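Protease (PDB 5EUF) probably acts as a zinc-dependent M16-family endopeptidase that cleaves the cytoplasmic domain of human junctional adhesion molecule A, compromising the gastric epithelial barrier. Local coordinates at residues B[11-16]-B[207-212]; B[111-116]-B[211-216]; B[148-153]-B[308-313]; B[261-266]-B[404-409]. All coordinates share one frame; numbering follows the deposited sequence.

Interaction 1: residues B[11-16]-B[207-212]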
loop_
_atom_site.group_PDB
_atom_site.type_symbol
_atom_site.label_atom_id
_atom_site.label_comp_id
_atom_site.label_asym_id
_atom_site.label_seq_id
_atom_site.Cartn_x
_atom_site.Cartn_y
_atom_site.Cartn_z
ATOM N N VAL B 11 -3.921 30.457 23.335
ATOM C CA VAL B 11 -3.119 30.195 24.521
ATOM C C VAL B 11 -2.656 28.742 24.517
ATOM O O VAL B 11 -3.460 27.828 24.328
ATOM C CB VAL B 11 -3.903 30.487 25.822
ATOM C CG1 VAL B 11 -3.237 29.823 27.017
ATOM C CG2 VAL B 11 -4.034 31.988 26.045
ATOM N N THR B 12 -1.357 28.535 24.704
ATOM C CA THR B 12 -0.811 27.189 24.820
ATOM C C THR B 12 -0.580 26.844 26.286
ATOM O O THR B 12 0.018 27.623 27.027
ATOM C CB THR B 12 0.505 27.037 24.041
ATOM O OG1 THR B 12 0.273 27.301 22.651
ATOM C CG2 THR B 12 1.058 25.627 24.200
ATOM N N LEU B 13 -1.064 25.677 26.696
ATOM C CA LEU B 13 -0.960 25.242 28.086
ATOM C C LEU B 13 0.388 24.585 28.358
ATOM O O LEU B 13 1.184 24.378 27.440
ATOM C CB LEU B 13 -2.103 24.285 28.429
ATOM C CG LEU B 13 -3.387 24.893 29.002
ATOM C CD1 LEU B 13 -3.735 26.226 28.350
ATOM C CD2 LEU B 13 -4.544 23.913 28.858
ATOM N N LYS B 14 0.640 24.252 29.621
ATOM C CA LYS B 14 1.940 23.723 30.029
ATOM C C LYS B 14 2.175 22.302 29.524
ATOM O O LYS B 14 3.281 21.773 29.633
ATOM C CB LYS B 14 2.081 23.760 31.555
ATOM C CG LYS B 14 1.198 22.769 32.301
ATOM C CD LYS B 14 1.511 22.783 33.793
ATOM C CE LYS B 14 0.747 21.700 34.536
ATOM N NZ LYS B 14 1.092 21.673 35.986
ATOM N N ASN B 15 1.132 21.688 28.978
ATOM C CA ASN B 15 1.246 20.341 28.433
ATOM C C ASN B 15 1.225 20.343 26.909
ATOM O O ASN B 15 1.157 19.287 26.280
ATOM C CB ASN B 15 0.127 19.453 28.976
ATOM C CG ASN B 15 -1.238 20.088 28.838
ATOM O OD1 ASN B 15 -1.410 21.060 28.105
ATOM N ND2 ASN B 15 -2.218 19.542 29.545
ATOM N N GLY B 16 1.277 21.536 26.324
ATOM C CA GLY B 16 1.325 21.675 24.881
ATOM C C GLY B 16 -0.035 21.767 24.215
ATOM O O GLY B 16 -0.127 21.910 22.996
ATOM N N GLU B 207 -9.703 30.072 31.295
ATOM C CA GLU B 207 -9.644 29.624 32.684
ATOM C C GLU B 207 -10.424 28.327 32.893
ATOM O O GLU B 207 -10.086 27.529 33.768
ATOM C CB GLU B 207 -10.165 30.710 33.635
ATOM C CG GLU B 207 -11.669 30.935 33.597
ATOM C CD GLU B 207 -12.156 31.825 34.729
ATOM O OE1 GLU B 207 -11.312 32.309 35.514
ATOM O OE2 GLU B 207 -13.382 32.037 34.833
ATOM N N LEU B 208 -11.459 28.111 32.086
ATOM C CA LEU B 208 -12.248 26.890 32.190
ATOM C C LEU B 208 -11.538 25.724 31.513
ATOM O O LEU B 208 -11.630 24.583 31.963
ATOM C CB LEU B 208 -13.641 27.089 31.589
ATOM C CG LEU B 208 -14.779 27.240 32.604
ATOM C CD1 LEU B 208 -14.489 28.367 33.582
ATOM C CD2 LEU B 208 -16.107 27.465 31.901
ATOM N N THR B 209 -10.828 26.013 30.428
ATOM C CA THR B 209 -10.033 24.993 29.761
ATOM C C THR B 209 -8.816 24.648 30.615
ATOM O O THR B 209 -8.464 23.477 30.766
ATOM C CB THR B 209 -9.586 25.444 28.364
ATOM O OG1 THR B 209 -10.737 25.579 27.522
ATOM C CG2 THR B 209 -8.646 24.424 27.753
ATOM N N LYS B 210 -8.184 25.674 31.180
ATOM C CA LYS B 210 -7.082 25.473 32.115
ATOM C C LYS B 210 -7.541 24.646 33.304
ATOM O O LYS B 210 -6.782 23.852 33.853
ATOM C CB LYS B 210 -6.521 26.811 32.601
ATOM C CG LYS B 210 -5.651 27.542 31.593
ATOM C CD LYS B 210 -5.070 28.809 32.204
ATOM C CE LYS B 210 -4.218 29.572 31.202
ATOM N NZ LYS B 210 -3.607 30.792 31.802
ATOM N N LYS B 211 -8.795 24.838 33.697
ATOM C CA LYS B 211 -9.366 24.096 34.812
ATOM C C LYS B 211 -9.391 22.594 34.532
ATOM O O LYS B 211 -9.053 21.791 35.399
ATOM C CB LYS B 211 -10.780 24.597 35.120
ATOM C CG LYS B 211 -11.524 23.754 36.143
ATOM C CD LYS B 211 -12.842 24.388 36.558
ATOM C CE LYS B 211 -13.524 23.571 37.648
ATOM N NZ LYS B 211 -14.795 24.196 38.119
ATOM N N HIS B 212 -9.770 22.216 33.316
ATOM C CA HIS B 212 -9.991 20.807 33.008
ATOM C C HIS B 212 -8.840 20.134 32.258
ATOM O O HIS B 212 -8.731 18.909 32.262
ATOM C CB HIS B 212 -11.280 20.649 32.200
ATOM C CG HIS B 212 -12.510 21.074 32.939
ATOM N ND1 HIS B 212 -13.022 22.351 32.859
ATOM C CD2 HIS B 212 -13.324 20.394 33.780
ATOM C CE1 HIS B 212 -14.103 22.438 33.613
ATOM N NE2 HIS B 212 -14.308 21.265 34.183
#
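L13 reaches helix 202-213 with both of its methyl branches. CD1 of L13 lies 4.0 Å from CG of K210, while CD2 of L13 rests against CG2 of T209 at 4.3 Å, so the leucine touches two successive residues of the helix. Two residues earlier, on strand 9-12, CG1 of V11 approaches CE of K210 at 4.3 Å. The lysine reaches both residues because its CG sits beside the backbone N (chi1 -76°) and the rest of its chain is extended; its methylenes run from L13 out to V11, and the lysine itself is exposed.

Behind this layer, L13 also packs on V19 and F213, and T209 on V19 and on L106 of helix 102-113. The polar end of T209 is turned back to its own helix, where OG1 bonds to V205 O. L13 opens a type I turn closed by G16 N to L13 O at 3.1 Å; this turn lies between the antiparallel strands 9-12 and 18-23, and V11 pairs with V19 through the backbone. ND2 of N15 bonds to F213 O and to L216 O, the carbonyls at and just beyond the C-terminal part of the helix. The direct contact is therefore purely apolar, formed by methyl and methylene groups, and its polar fastening comes from the side-chain amide of N15, two residues after L13.

Interaction 2: residues B[111-116]-B[211-216]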
loop_
_atom_site.group_PDB
_atom_site.type_symbol
_atom_site.label_atom_id
_atom_site.label_comp_id
_atom_site.label_asym_id
_atom_site.label_seq_id
_atom_site.Cartn_x
_atom_site.Cartn_y
_atom_site.Cartn_z
ATOM N N GLU B 111 -12.581 14.476 30.228
ATOM C CA GLU B 111 -12.880 13.146 30.741
ATOM C C GLU B 111 -12.532 12.042 29.734
ATOM O O GLU B 111 -12.233 10.913 30.122
ATOM C CB GLU B 111 -14.361 13.066 31.125
ATOM C CG GLU B 111 -14.758 11.807 31.860
ATOM C CD GLU B 111 -14.100 11.695 33.219
ATOM O OE1 GLU B 111 -13.899 12.742 33.873
ATOM O OE2 GLU B 111 -13.782 10.559 33.630
ATOM N N THR B 112 -12.564 12.368 28.445
ATOM C CA THR B 112 -12.286 11.378 27.408
ATOM C C THR B 112 -10.863 11.485 26.856
ATOM O O THR B 112 -10.365 10.558 26.214
ATOM C CB THR B 112 -13.274 11.501 26.229
ATOM O OG1 THR B 112 -13.131 12.785 25.611
ATOM C CG2 THR B 112 -14.706 11.327 26.708
HETATM N N MSE B 113 -10.214 12.618 27.096
HETATM C CA MSE B 113 -8.874 12.841 26.569
HETATM C C MSE B 113 -7.812 12.100 27.371
HETATM O O MSE B 113 -7.108 11.241 26.838
HETATM C CB MSE B 113 -8.550 14.335 26.541
HETATM C CG MSE B 113 -7.115 14.648 26.151
HETATM SE SE MSE B 113 -6.945 16.405 25.333
HETATM C CE MSE B 113 -5.941 17.306 26.724
ATOM N N GLY B 114 -7.697 12.432 28.654
ATOM C CA GLY B 114 -6.653 11.863 29.486
ATOM C C GLY B 114 -7.177 10.938 30.562
ATOM O O GLY B 114 -6.581 10.817 31.632
ATOM N N SER B 115 -8.286 10.271 30.274
ATOM C CA SER B 115 -8.955 9.455 31.274
ATOM C C SER B 115 -9.767 8.327 30.638
ATOM O O SER B 115 -10.484 7.601 31.323
ATOM C CB SER B 115 -9.852 10.344 32.139
ATOM O OG SER B 115 -10.561 9.591 33.101
ATOM N N LEU B 116 -9.647 8.186 29.322
ATOM C CA LEU B 116 -10.378 7.155 28.593
ATOM C C LEU B 116 -9.737 5.785 28.764
ATOM O O LEU B 116 -8.616 5.559 28.307
ATOM C CB LEU B 116 -10.449 7.503 27.104
ATOM C CG LEU B 116 -11.133 6.484 26.189
ATOM C CD1 LEU B 116 -12.645 6.561 26.324
ATOM C CD2 LEU B 116 -10.707 6.688 24.743
ATOM N N LYS B 211 -8.795 24.838 33.697
ATOM C CA LYS B 211 -9.366 24.096 34.812
ATOM C C LYS B 211 -9.391 22.594 34.532
ATOM O O LYS B 211 -9.053 21.791 35.399
ATOM C CB LYS B 211 -10.780 24.597 35.120
ATOM C CG LYS B 211 -11.524 23.754 36.143
ATOM C CD LYS B 211 -12.842 24.388 36.558
ATOM C CE LYS B 211 -13.524 23.571 37.648
ATOM N NZ LYS B 211 -14.795 24.196 38.119
ATOM N N HIS B 212 -9.770 22.216 33.316
ATOM C CA HIS B 212 -9.991 20.807 33.008
ATOM C C HIS B 212 -8.840 20.134 32.258
ATOM O O HIS B 212 -8.731 18.909 32.262
ATOM C CB HIS B 212 -11.280 20.649 32.200
ATOM C CG HIS B 212 -12.510 21.074 32.939
ATOM N ND1 HIS B 212 -13.022 22.351 32.859
ATOM C CD2 HIS B 212 -13.324 20.394 33.780
ATOM C CE1 HIS B 212 -14.103 22.438 33.613
ATOM N NE2 HIS B 212 -14.308 21.265 34.183
ATOM N N PHE B 213 -7.978 20.922 31.626
ATOM C CA PHE B 213 -6.988 20.343 30.726
ATOM C C PHE B 213 -5.529 20.579 31.120
ATOM O O PHE B 213 -4.649 19.830 30.700
ATOM C CB PHE B 213 -7.222 20.869 29.306
ATOM C CG PHE B 213 -8.529 20.431 28.707
ATOM C CD1 PHE B 213 -8.609 19.263 27.964
ATOM C CD2 PHE B 213 -9.678 21.181 28.889
ATOM C CE1 PHE B 213 -9.810 18.854 27.411
ATOM C CE2 PHE B 213 -10.882 20.778 28.339
ATOM C CZ PHE B 213 -10.948 19.611 27.598
ATOM N N GLU B 214 -5.268 21.607 31.919
ATOM C CA GLU B 214 -3.891 21.975 32.245
ATOM C C GLU B 214 -3.167 20.883 33.030
ATOM O O GLU B 214 -1.946 20.744 32.933
ATOM C CB GLU B 214 -3.861 23.286 33.034
ATOM C CG GLU B 214 -2.474 23.891 33.185
ATOM C CD GLU B 214 -2.478 25.154 34.026
ATOM O OE1 GLU B 214 -3.121 25.160 35.098
ATOM O OE2 GLU B 214 -1.837 26.142 33.608
ATOM N N SER B 215 -3.923 20.104 33.796
ATOM C CA SER B 215 -3.338 19.084 34.659
ATOM C C SER B 215 -3.190 17.729 33.964
ATOM O O SER B 215 -2.617 16.798 34.526
ATOM C CB SER B 215 -4.177 18.930 35.930
ATOM O OG SER B 215 -5.561 18.998 35.635
ATOM N N LEU B 216 -3.703 17.618 32.742
ATOM C CA LEU B 216 -3.573 16.378 31.979
ATOM C C LEU B 216 -2.131 16.182 31.525
ATOM O O LEU B 216 -1.457 17.136 31.139
ATOM C CB LEU B 216 -4.516 16.371 30.773
ATOM C CG LEU B 216 -6.006 16.255 31.102
ATOM C CD1 LEU B 216 -6.812 15.967 29.854
ATOM C CD2 LEU B 216 -6.247 15.180 32.149
#
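M113, a selenomethionine, makes a Met-aromatic contact with F213 and an apolar contact with L216 where the C-terminal parts of helices 102-113 and 202-213 come together. Its terminal methyl does most of the touching: CE of M113 is 3.5 Å from CD1 of F213, meeting the ring at its edge and near its plane, and also 3.5 Å from CD1 of L216. The selenium follows the same edge-on approach, 5.4 Å from the F213 ring centroid and 79° off the ring normal. With CG anti to the backbone N (chi1 174°) and a bend at the last torsion, the side chain carries its methyl to F213 and L216 together. L216 is brought round by a type I turn starting at F213, and its CD1 also lies 3.8 Å from the backbone N of G114, just past the helix end. F213 also touches A110 of helix 102-113. The result is the hydrophobic joint of two neighbouring helices in the first of the two alpha/beta halves of an M16 peptidase.

Interaction 3: residues B[148-153]-B[308-313]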
loop_
_atom_site.group_PDB
_atom_site.type_symbol
_atom_site.label_atom_id
_atom_site.label_comp_id
_atom_site.label_asym_id
_atom_site.label_seq_id
_atom_site.Cartn_x
_atom_site.Cartn_y
_atom_site.Cartn_z
ATOM N N PHE B 148 -12.981 4.434 -2.327
ATOM C CA PHE B 148 -11.884 3.652 -1.768
ATOM C C PHE B 148 -10.919 3.180 -2.851
ATOM O O PHE B 148 -9.708 3.383 -2.747
ATOM C CB PHE B 148 -12.432 2.455 -0.995
ATOM C CG PHE B 148 -11.425 1.793 -0.100
ATOM C CD1 PHE B 148 -11.169 2.296 1.165
ATOM C CD2 PHE B 148 -10.748 0.659 -0.514
ATOM C CE1 PHE B 148 -10.248 1.685 1.997
ATOM C CE2 PHE B 148 -9.827 0.042 0.312
ATOM C CZ PHE B 148 -9.578 0.555 1.570
ATOM N N ARG B 149 -11.461 2.555 -3.894
ATOM C CA ARG B 149 -10.644 2.023 -4.980
ATOM C C ARG B 149 -9.888 3.121 -5.727
ATOM O O ARG B 149 -8.851 2.859 -6.339
ATOM C CB ARG B 149 -11.508 1.226 -5.964
ATOM C CG ARG B 149 -12.097 -0.061 -5.394
ATOM C CD ARG B 149 -11.031 -1.116 -5.113
ATOM N NE ARG B 149 -10.369 -1.587 -6.328
ATOM C CZ ARG B 149 -9.155 -1.205 -6.716
ATOM N NH1 ARG B 149 -8.460 -0.347 -5.984
ATOM N NH2 ARG B 149 -8.632 -1.684 -7.837
ATOM N N PHE B 150 -10.400 4.348 -5.681
ATOM C CA PHE B 150 -9.708 5.459 -6.326
ATOM C C PHE B 150 -8.392 5.752 -5.623
ATOM O O PHE B 150 -7.340 5.819 -6.261
ATOM C CB PHE B 150 -10.573 6.724 -6.350
ATOM C CG PHE B 150 -9.847 7.938 -6.872
ATOM C CD1 PHE B 150 -9.764 8.181 -8.234
ATOM C CD2 PHE B 150 -9.235 8.830 -6.001
ATOM C CE1 PHE B 150 -9.088 9.293 -8.716
ATOM C CE2 PHE B 150 -8.558 9.939 -6.475
ATOM C CZ PHE B 150 -8.484 10.172 -7.834
ATOM N N PHE B 151 -8.454 5.932 -4.308
ATOM C CA PHE B 151 -7.266 6.282 -3.543
ATOM C C PHE B 151 -6.243 5.147 -3.545
ATOM O O PHE B 151 -5.042 5.390 -3.428
ATOM C CB PHE B 151 -7.646 6.671 -2.114
ATOM C CG PHE B 151 -8.187 8.068 -1.996
ATOM C CD1 PHE B 151 -7.328 9.153 -1.919
ATOM C CD2 PHE B 151 -9.553 8.301 -1.974
ATOM C CE1 PHE B 151 -7.822 10.444 -1.815
ATOM C CE2 PHE B 151 -10.054 9.591 -1.872
ATOM C CZ PHE B 151 -9.188 10.662 -1.792
ATOM N N ASN B 152 -6.717 3.913 -3.692
ATOM C CA ASN B 152 -5.822 2.775 -3.884
ATOM C C ASN B 152 -4.991 2.938 -5.152
ATOM O O ASN B 152 -3.830 2.528 -5.207
ATOM C CB ASN B 152 -6.606 1.462 -3.959
ATOM C CG ASN B 152 -7.279 1.105 -2.652
ATOM O OD1 ASN B 152 -8.254 0.351 -2.632
ATOM N ND2 ASN B 152 -6.764 1.642 -1.552
ATOM N N THR B 153 -5.601 3.538 -6.170
ATOM C CA THR B 153 -4.965 3.690 -7.472
ATOM C C THR B 153 -4.106 4.949 -7.539
ATOM O O THR B 153 -2.958 4.903 -7.986
ATOM C CB THR B 153 -6.016 3.738 -8.601
ATOM O OG1 THR B 153 -6.951 2.666 -8.434
ATOM C CG2 THR B 153 -5.351 3.621 -9.964
ATOM N N GLU B 308 0.330 15.811 -0.256
ATOM C CA GLU B 308 -0.030 15.929 -1.669
ATOM C C GLU B 308 -1.480 15.513 -1.892
ATOM O O GLU B 308 -1.868 14.384 -1.603
ATOM C CB GLU B 308 0.893 15.093 -2.554
ATOM C CG GLU B 308 0.517 15.174 -4.028
ATOM C CD GLU B 308 1.563 14.579 -4.943
ATOM O OE1 GLU B 308 1.502 14.849 -6.163
ATOM O OE2 GLU B 308 2.442 13.842 -4.448
ATOM N N SER B 309 -2.273 16.446 -2.404
ATOM C CA SER B 309 -3.721 16.291 -2.425
ATOM C C SER B 309 -4.252 15.867 -3.785
ATOM O O SER B 309 -3.491 15.531 -4.692
ATOM C CB SER B 309 -4.391 17.599 -1.994
ATOM O OG SER B 309 -5.800 17.495 -2.053
ATOM N N VAL B 310 -5.574 15.902 -3.915
ATOM C CA VAL B 310 -6.247 15.416 -5.110
ATOM C C VAL B 310 -7.467 16.269 -5.459
ATOM O O VAL B 310 -8.297 16.572 -4.600
ATOM C CB VAL B 310 -6.673 13.936 -4.935
ATOM C CG1 VAL B 310 -7.900 13.613 -5.765
ATOM C CG2 VAL B 310 -5.522 13.008 -5.295
ATOM N N PHE B 311 -7.552 16.670 -6.724
ATOM C CA PHE B 311 -8.760 17.291 -7.256
ATOM C C PHE B 311 -9.599 16.192 -7.890
ATOM O O PHE B 311 -9.130 15.488 -8.781
ATOM C CB PHE B 311 -8.422 18.377 -8.276
ATOM C CG PHE B 311 -9.563 19.305 -8.574
ATOM C CD1 PHE B 311 -10.601 18.909 -9.403
ATOM C CD2 PHE B 311 -9.590 20.579 -8.033
ATOM C CE1 PHE B 311 -11.650 19.764 -9.680
ATOM C CE2 PHE B 311 -10.635 21.440 -8.310
ATOM C CZ PHE B 311 -11.667 21.032 -9.133
ATOM N N LEU B 312 -10.838 16.046 -7.438
ATOM C CA LEU B 312 -11.611 14.851 -7.757
ATOM C C LEU B 312 -12.897 15.118 -8.542
ATOM O O LEU B 312 -13.732 15.917 -8.126
ATOM C CB LEU B 312 -11.944 14.110 -6.463
ATOM C CG LEU B 312 -12.545 12.715 -6.595
ATOM C CD1 LEU B 312 -11.627 11.817 -7.405
ATOM C CD2 LEU B 312 -12.795 12.124 -5.220
ATOM N N PHE B 313 -13.044 14.435 -9.676
ATOM C CA PHE B 313 -14.287 14.453 -10.451
ATOM C C PHE B 313 -15.034 13.131 -10.300
ATOM O O PHE B 313 -14.471 12.066 -10.553
ATOM C CB PHE B 313 -14.009 14.704 -11.935
ATOM C CG PHE B 313 -13.451 16.063 -12.233
ATOM C CD1 PHE B 313 -14.295 17.122 -12.528
ATOM C CD2 PHE B 313 -12.083 16.278 -12.237
ATOM C CE1 PHE B 313 -13.785 18.374 -12.810
ATOM C CE2 PHE B 313 -11.566 17.528 -12.519
ATOM C CZ PHE B 313 -12.417 18.575 -12.805
#
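F150 is the residue by which helix 142-154 meets V310 and L312 of strand 309-317. Just ahead of it, R149 points elsewhere, to a long, weak ion pair with D235 of the second subunit. F150 itself, its CG anti to the backbone N (chi1 174°), sends its ring towards the strand. CD1 of L312 sits over one face, 3.7 Å from the ring centroid and 16° off the normal, a CH-pi contact. CG1 of V310 approaches obliquely, 3.8 Å from CE2 of F150. The same phenylalanine touches T413 and V415 of strand 412-418. Next in sequence, F151 lies beside its neighbour: CD2 of F150 is over one face of the F151 ring, toward its rim. Alternate strand residues thus receive a helix laid on one face of the five-stranded sheet, in keeping with the M16 fold, in which the sheet of each half has one face covered by a helix contributed by the other half.

Interaction 4: residues B[261-266]-B[404-409]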
loop_
_atom_site.group_PDB
_atom_site.type_symbol
_atom_site.label_atom_id
_atom_site.label_comp_id
_atom_site.label_asym_id
_atom_site.label_seq_id
_atom_site.Cartn_x
_atom_site.Cartn_y
_atom_site.Cartn_z
ATOM N N PHE B 261 -1.699 21.128 1.324
ATOM C CA PHE B 261 -2.673 22.044 1.923
ATOM C C PHE B 261 -2.289 23.519 1.851
ATOM O O PHE B 261 -3.091 24.357 1.437
ATOM C CB PHE B 261 -2.907 21.656 3.391
ATOM C CG PHE B 261 -3.913 22.524 4.105
ATOM C CD1 PHE B 261 -5.259 22.203 4.085
ATOM C CD2 PHE B 261 -3.508 23.644 4.817
ATOM C CE1 PHE B 261 -6.188 22.990 4.746
ATOM C CE2 PHE B 261 -4.431 24.437 5.477
ATOM C CZ PHE B 261 -5.773 24.108 5.442
ATOM N N LYS B 262 -1.064 23.833 2.257
ATOM C CA LYS B 262 -0.664 25.221 2.476
ATOM C C LYS B 262 -0.130 25.894 1.215
ATOM O O LYS B 262 0.777 26.723 1.283
ATOM C CB LYS B 262 0.389 25.279 3.585
ATOM C CG LYS B 262 0.289 26.496 4.478
ATOM C CD LYS B 262 1.168 26.336 5.704
ATOM C CE LYS B 262 0.832 25.057 6.453
ATOM N NZ LYS B 262 1.656 24.901 7.684
ATOM N N HIS B 263 -0.700 25.544 0.068
ATOM C CA HIS B 263 -0.206 26.045 -1.209
ATOM C C HIS B 263 -1.005 27.260 -1.663
ATOM O O HIS B 263 -2.138 27.466 -1.228
ATOM C CB HIS B 263 -0.263 24.943 -2.269
ATOM C CG HIS B 263 0.626 25.189 -3.450
ATOM N ND1 HIS B 263 0.208 25.879 -4.567
ATOM C CD2 HIS B 263 1.907 24.824 -3.691
ATOM C CE1 HIS B 263 1.193 25.934 -5.443
ATOM N NE2 HIS B 263 2.237 25.303 -4.937
ATOM N N LYS B 264 -0.408 28.063 -2.538
ATOM C CA LYS B 264 -1.046 29.284 -3.019
ATOM C C LYS B 264 -2.147 28.988 -4.034
ATOM O O LYS B 264 -3.128 29.725 -4.136
ATOM C CB LYS B 264 -0.006 30.219 -3.640
ATOM N N ASP B 265 -1.980 27.901 -4.781
ATOM C CA ASP B 265 -2.909 27.564 -5.854
ATOM C C ASP B 265 -4.189 26.931 -5.328
ATOM O O ASP B 265 -5.129 26.706 -6.088
ATOM C CB ASP B 265 -2.240 26.627 -6.862
ATOM C CG ASP B 265 -1.277 27.355 -7.782
ATOM O OD1 ASP B 265 -1.517 28.548 -8.072
ATOM O OD2 ASP B 265 -0.283 26.735 -8.217
ATOM N N GLN B 266 -4.227 26.651 -4.030
ATOM C CA GLN B 266 -5.394 26.018 -3.426
ATOM C C GLN B 266 -6.645 26.876 -3.566
ATOM O O GLN B 266 -7.746 26.351 -3.730
ATOM C CB GLN B 266 -5.141 25.709 -1.947
ATOM C CG GLN B 266 -4.134 24.598 -1.703
ATOM C CD GLN B 266 -4.553 23.273 -2.320
ATOM O OE1 GLN B 266 -5.738 23.032 -2.569
ATOM N NE2 GLN B 266 -3.579 22.404 -2.571
ATOM N N ASN B 404 -4.318 24.145 -16.456
ATOM C CA ASN B 404 -3.297 23.532 -17.301
ATOM C C ASN B 404 -2.126 22.959 -16.509
ATOM O O ASN B 404 -1.413 22.074 -16.987
ATOM C CB ASN B 404 -2.771 24.545 -18.318
ATOM C CG ASN B 404 -3.746 24.793 -19.445
ATOM O OD1 ASN B 404 -3.617 24.224 -20.529
ATOM N ND2 ASN B 404 -4.736 25.642 -19.195
ATOM N N GLU B 405 -1.932 23.466 -15.298
ATOM C CA GLU B 405 -0.812 23.044 -14.470
ATOM C C GLU B 405 -1.005 21.639 -13.919
ATOM O O GLU B 405 -0.077 20.830 -13.920
ATOM C CB GLU B 405 -0.610 24.025 -13.315
ATOM C CG GLU B 405 0.556 23.680 -12.405
ATOM C CD GLU B 405 1.902 23.985 -13.032
ATOM O OE1 GLU B 405 1.938 24.708 -14.050
ATOM O OE2 GLU B 405 2.926 23.503 -12.503
ATOM N N TYR B 406 -2.215 21.346 -13.454
ATOM C CA TYR B 406 -2.456 20.111 -12.720
ATOM C C TYR B 406 -3.374 19.137 -13.450
ATOM O O TYR B 406 -3.342 17.936 -13.181
ATOM C CB TYR B 406 -3.039 20.433 -11.343
ATOM C CG TYR B 406 -2.230 21.448 -10.565
ATOM C CD1 TYR B 406 -0.950 21.148 -10.121
ATOM C CD2 TYR B 406 -2.746 22.704 -10.274
ATOM C CE1 TYR B 406 -0.205 22.071 -9.410
ATOM C CE2 TYR B 406 -2.009 23.635 -9.564
ATOM C CZ TYR B 406 -0.740 23.311 -9.133
ATOM O OH TYR B 406 -0.000 24.229 -8.426
ATOM N N PHE B 407 -4.189 19.643 -14.369
ATOM C CA PHE B 407 -5.125 18.776 -15.078
ATOM C C PHE B 407 -4.480 18.169 -16.318
ATOM O O PHE B 407 -4.997 18.293 -17.431
ATOM C CB PHE B 407 -6.398 19.537 -15.451
ATOM C CG PHE B 407 -7.171 20.047 -14.266
ATOM C CD1 PHE B 407 -7.032 19.451 -13.021
ATOM C CD2 PHE B 407 -8.033 21.123 -14.394
ATOM C CE1 PHE B 407 -7.739 19.919 -11.926
ATOM C CE2 PHE B 407 -8.743 21.596 -13.304
ATOM C CZ PHE B 407 -8.596 20.993 -12.069
ATOM N N LYS B 408 -3.339 17.517 -16.108
ATOM C CA LYS B 408 -2.657 16.764 -17.151
ATOM C C LYS B 408 -2.878 15.273 -16.933
ATOM O O LYS B 408 -2.974 14.817 -15.794
ATOM C CB LYS B 408 -1.161 17.083 -17.166
ATOM C CG LYS B 408 -0.839 18.543 -17.433
ATOM C CD LYS B 408 0.627 18.729 -17.807
ATOM C CE LYS B 408 1.409 19.439 -16.710
ATOM N NZ LYS B 408 1.474 18.643 -15.455
ATOM N N ASP B 409 -2.954 14.516 -18.022
ATOM C CA ASP B 409 -3.191 13.076 -17.938
ATOM C C ASP B 409 -2.105 12.351 -17.140
ATOM O O ASP B 409 -2.371 11.337 -16.493
ATOM C CB ASP B 409 -3.300 12.473 -19.342
ATOM C CG ASP B 409 -2.252 13.017 -20.294
ATOM O OD1 ASP B 409 -1.170 13.424 -19.822
ATOM O OD2 ASP B 409 -2.513 13.040 -21.516
#
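D265 and Y406 join the start of helix 266-276 to the end of helix 396-406, two helices of the second alpha/beta half of the M16 fold. The tight part is a single hydrogen bond, given by Y406 OH to OD2 of D265 at 2.5 Å. OD2 is met on its anti side, slightly out of the carboxylate plane, and lies at the edge of the tyrosine ring; the carboxylate and ring planes are 68° apart. With CG beside the backbone N (chi1 -52°), the ring of Y406 is directed at the 261-266 segment. Beside the bond, CB of D265 packs 4.0 Å from CE2 of Y406, and CG of E405 covers one ring face over its centre. The other carboxylate oxygen, OD1, forms a salt bridge with R401, so both oxygens are engaged and the positive charge probably favours the ionised aspartate.

The looser side belongs to the exposed H263. Its CE1 comes only to 3.6 Å from Y406 OH, obliquely to the imidazole, and little of H263 is buried by the 404-409 segment; a glycerol, probably from the crystallisation liquor, lies about 6 Å from its side chain. H263 instead serves its own segment with a capping bond at the turn into helix 266-276: ND1 of H263 accepts from N of D265 at 3.0 Å, with an N-H...N angle of 168°.

The four contacts form two clusters. Interactions 1 and 2, with centres about 10 Å apart, share helix 202-213, one through the turn after strand 9-12 and the other through helix 102-113. Interactions 3 and 4, about 14 Å apart between centres, touch through F311 and F407; interaction 3 lies on the five-stranded sheet and interaction 4 among the helices beside it. Centres of different clusters are 37 to 41 Å apart. Interaction 3 alternates along the chain with interactions 1 and 2, because helix 142-154 precedes helix 202-213 yet packs on the distant sheet, and with interaction 4, because strand 309-317 falls between 261-266 and 404-409. That early helix ties the two halves together.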